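Local coordinates for putative tetR-family transcriptional regulatory protein (Streptomyces coelicolor, PDB 2DG8) that probably binds DNA as a dimeric TetR-family transcriptional regulator and controls the expression of its target genes, at residues Gly62-His67 with Leu104-Glu109. Residues are numbered along the deposited sequence; the frame is centred on the assembly and turned at random.
Sequences GRFTDH and LVLTQE
Leu106 is the first residue of 104-109 to meet the ring of Phe64, and it does so over one face: its CB lies 3.8 Å from the ring centroid and 14° off the normal, a CH-pi contact displaced toward the rim. On the same side of the ring, CD1 lies out past the rim, 3.6 Å from Phe64 CD2. A leucine suits this buried place, since its CB methylene can lie over the ring face while one methyl covers the rim beside it. Phe64 CG stands anti to the backbone N (chi1 169°), sending the ring from helix 53-77 to helix 101-116; the CA atoms of Phe64 and Leu106 are 7.8 Å apart. In the all-helical TetR fold, helix 53-77 follows the DNA-binding helix-turn-helix, and here it packs against helix 101-116 of the C-terminal region, near the centre of the chain. With an alanine in place of Phe64, the loss of the ring is likely to leave a gap beside Leu106. One residue on, Thr107 comes to the ring edge, in plane, with OG1 3.3 Å from Phe64 CZ. A threonine is tolerated beside this apolar edge since its hydroxyl is hydrogen-bonded to Asp103 O, one turn back, while Trp127 of helix 121-135 packs against its side chain.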
loop_
_atom_site.group_PDB
_atom_site.type_symbol
_atom_site.label_atom_id
_atom_site.label_comp_id
_atom_site.label_asym_id
_atom_site.label_seq_id
_atom_site.Cartn_x
_atom_site.Cartn_y
_atom_site.Cartn_z
ATOM N N GLY A 62 -4.598 11.407 -11.164
ATOM C CA GLY A 62 -3.453 11.768 -11.974
ATOM C C GLY A 62 -2.880 13.043 -11.387
ATOM O O GLY A 62 -1.666 13.228 -11.358
ATOM N N ARG A 63 -3.758 13.929 -10.919
ATOM C CA ARG A 63 -3.318 15.177 -10.303
ATOM C C ARG A 63 -2.578 14.880 -8.994
ATOM O O ARG A 63 -1.540 15.488 -8.708
ATOM C CB ARG A 63 -4.508 16.090 -9.993
ATOM C CG ARG A 63 -4.101 17.286 -9.159
ATOM C CD ARG A 63 -5.219 17.798 -8.266
ATOM N NE ARG A 63 -6.067 18.778 -8.932
ATOM C CZ ARG A 63 -6.317 19.993 -8.448
ATOM N NH1 ARG A 63 -5.781 20.375 -7.291
ATOM N NH2 ARG A 63 -7.092 20.828 -9.122
ATOM N N PHE A 64 -3.135 13.975 -8.186
ATOM C CA PHE A 64 -2.501 13.594 -6.920
ATOM C C PHE A 64 -1.143 12.964 -7.235
ATOM O O PHE A 64 -0.152 13.190 -6.547
ATOM C CB PHE A 64 -3.366 12.586 -6.151
ATOM C CG PHE A 64 -2.658 11.966 -4.986
ATOM C CD1 PHE A 64 -2.117 10.687 -5.081
ATOM C CD2 PHE A 64 -2.472 12.690 -3.808
ATOM C CE1 PHE A 64 -1.394 10.140 -4.019
ATOM C CE2 PHE A 64 -1.747 12.152 -2.741
ATOM C CZ PHE A 64 -1.209 10.875 -2.850
ATOM N N THR A 65 -1.117 12.184 -8.301
ATOM C CA THR A 65 0.095 11.519 -8.758
ATOM C C THR A 65 1.183 12.535 -9.127
ATOM O O THR A 65 2.344 12.378 -8.739
ATOM C CB THR A 65 -0.255 10.588 -9.950
ATOM O OG1 THR A 65 -0.266 9.235 -9.474
ATOM C CG2 THR A 65 0.713 10.750 -11.116
ATOM N N ASP A 66 0.802 13.584 -9.847
ATOM C CA ASP A 66 1.743 14.632 -10.248
ATOM C C ASP A 66 2.370 15.269 -9.012
ATOM O O ASP A 66 3.561 15.584 -8.985
ATOM C CB ASP A 66 1.017 15.716 -11.059
ATOM C CG ASP A 66 0.647 15.258 -12.465
ATOM O OD1 ASP A 66 -0.160 15.949 -13.126
ATOM O OD2 ASP A 66 1.167 14.217 -12.918
ATOM N N HIS A 67 1.543 15.454 -7.990
ATOM C CA HIS A 67 1.945 16.063 -6.721
ATOM C C HIS A 67 3.042 15.295 -5.976
ATOM O O HIS A 67 4.036 15.883 -5.547
ATOM C CB HIS A 67 0.700 16.213 -5.827
ATOM C CG HIS A 67 1.010 16.395 -4.374
ATOM N ND1 HIS A 67 1.547 17.557 -3.862
ATOM C CD2 HIS A 67 0.863 15.553 -3.322
ATOM C CE1 HIS A 67 1.717 17.423 -2.560
ATOM N NE2 HIS A 67 1.310 16.217 -2.206
ATOM N N LEU A 104 -1.286 10.017 2.442
ATOM C CA LEU A 104 -1.180 8.589 2.717
ATOM C C LEU A 104 -2.496 7.898 2.349
ATOM O O LEU A 104 -2.497 6.847 1.719
ATOM C CB LEU A 104 -0.873 8.361 4.202
ATOM C CG LEU A 104 -0.938 6.928 4.727
ATOM C CD1 LEU A 104 0.160 6.066 4.083
ATOM C CD2 LEU A 104 -0.792 6.958 6.250
ATOM N N VAL A 105 -3.612 8.491 2.757
ATOM C CA VAL A 105 -4.931 7.928 2.462
ATOM C C VAL A 105 -5.223 7.896 0.954
ATOM O O VAL A 105 -5.721 6.894 0.436
ATOM C CB VAL A 105 -6.053 8.735 3.202
ATOM C CG1 VAL A 105 -7.438 8.268 2.763
ATOM C CG2 VAL A 105 -5.900 8.564 4.702
ATOM N N LEU A 106 -4.900 8.978 0.247
ATOM C CA LEU A 106 -5.139 9.033 -1.200
ATOM C C LEU A 106 -4.256 8.005 -1.900
ATOM O O LEU A 106 -4.672 7.355 -2.866
ATOM C CB LEU A 106 -4.868 10.443 -1.736
ATOM C CG LEU A 106 -5.885 11.524 -1.305
ATOM C CD1 LEU A 106 -5.444 12.914 -1.801
ATOM C CD2 LEU A 106 -7.266 11.175 -1.862
ATOM N N THR A 107 -3.035 7.844 -1.405
ATOM C CA THR A 107 -2.133 6.863 -1.978
ATOM C C THR A 107 -2.764 5.478 -1.824
ATOM O O THR A 107 -2.835 4.706 -2.776
ATOM C CB THR A 107 -0.749 6.856 -1.259
ATOM O OG1 THR A 107 -0.125 8.134 -1.394
ATOM C CG2 THR A 107 0.158 5.809 -1.860
ATOM N N GLN A 108 -3.226 5.162 -0.620
ATOM C CA GLN A 108 -3.827 3.851 -0.395
ATOM C C GLN A 108 -5.141 3.666 -1.154
ATOM O O GLN A 108 -5.448 2.561 -1.600
ATOM C CB GLN A 108 -4.033 3.608 1.105
ATOM C CG GLN A 108 -2.724 3.638 1.901
ATOM C CD GLN A 108 -1.692 2.642 1.379
ATOM O OE1 GLN A 108 -0.505 2.943 1.322
ATOM N NE2 GLN A 108 -2.141 1.454 1.009
ATOM N N GLU A 109 -5.921 4.731 -1.305
ATOM C CA GLU A 109 -7.178 4.611 -2.046
ATOM C C GLU A 109 -6.833 4.216 -3.471
ATOM O O GLU A 109 -7.417 3.287 -4.026
ATOM C CB GLU A 109 -7.955 5.938 -2.053
ATOM C CG GLU A 109 -8.697 6.244 -0.761
ATOM C CD GLU A 109 -9.950 5.388 -0.568
ATOM O OE1 GLU A 109 -10.346 4.679 -1.517
ATOM O OE2 GLU A 109 -10.555 5.434 0.527
#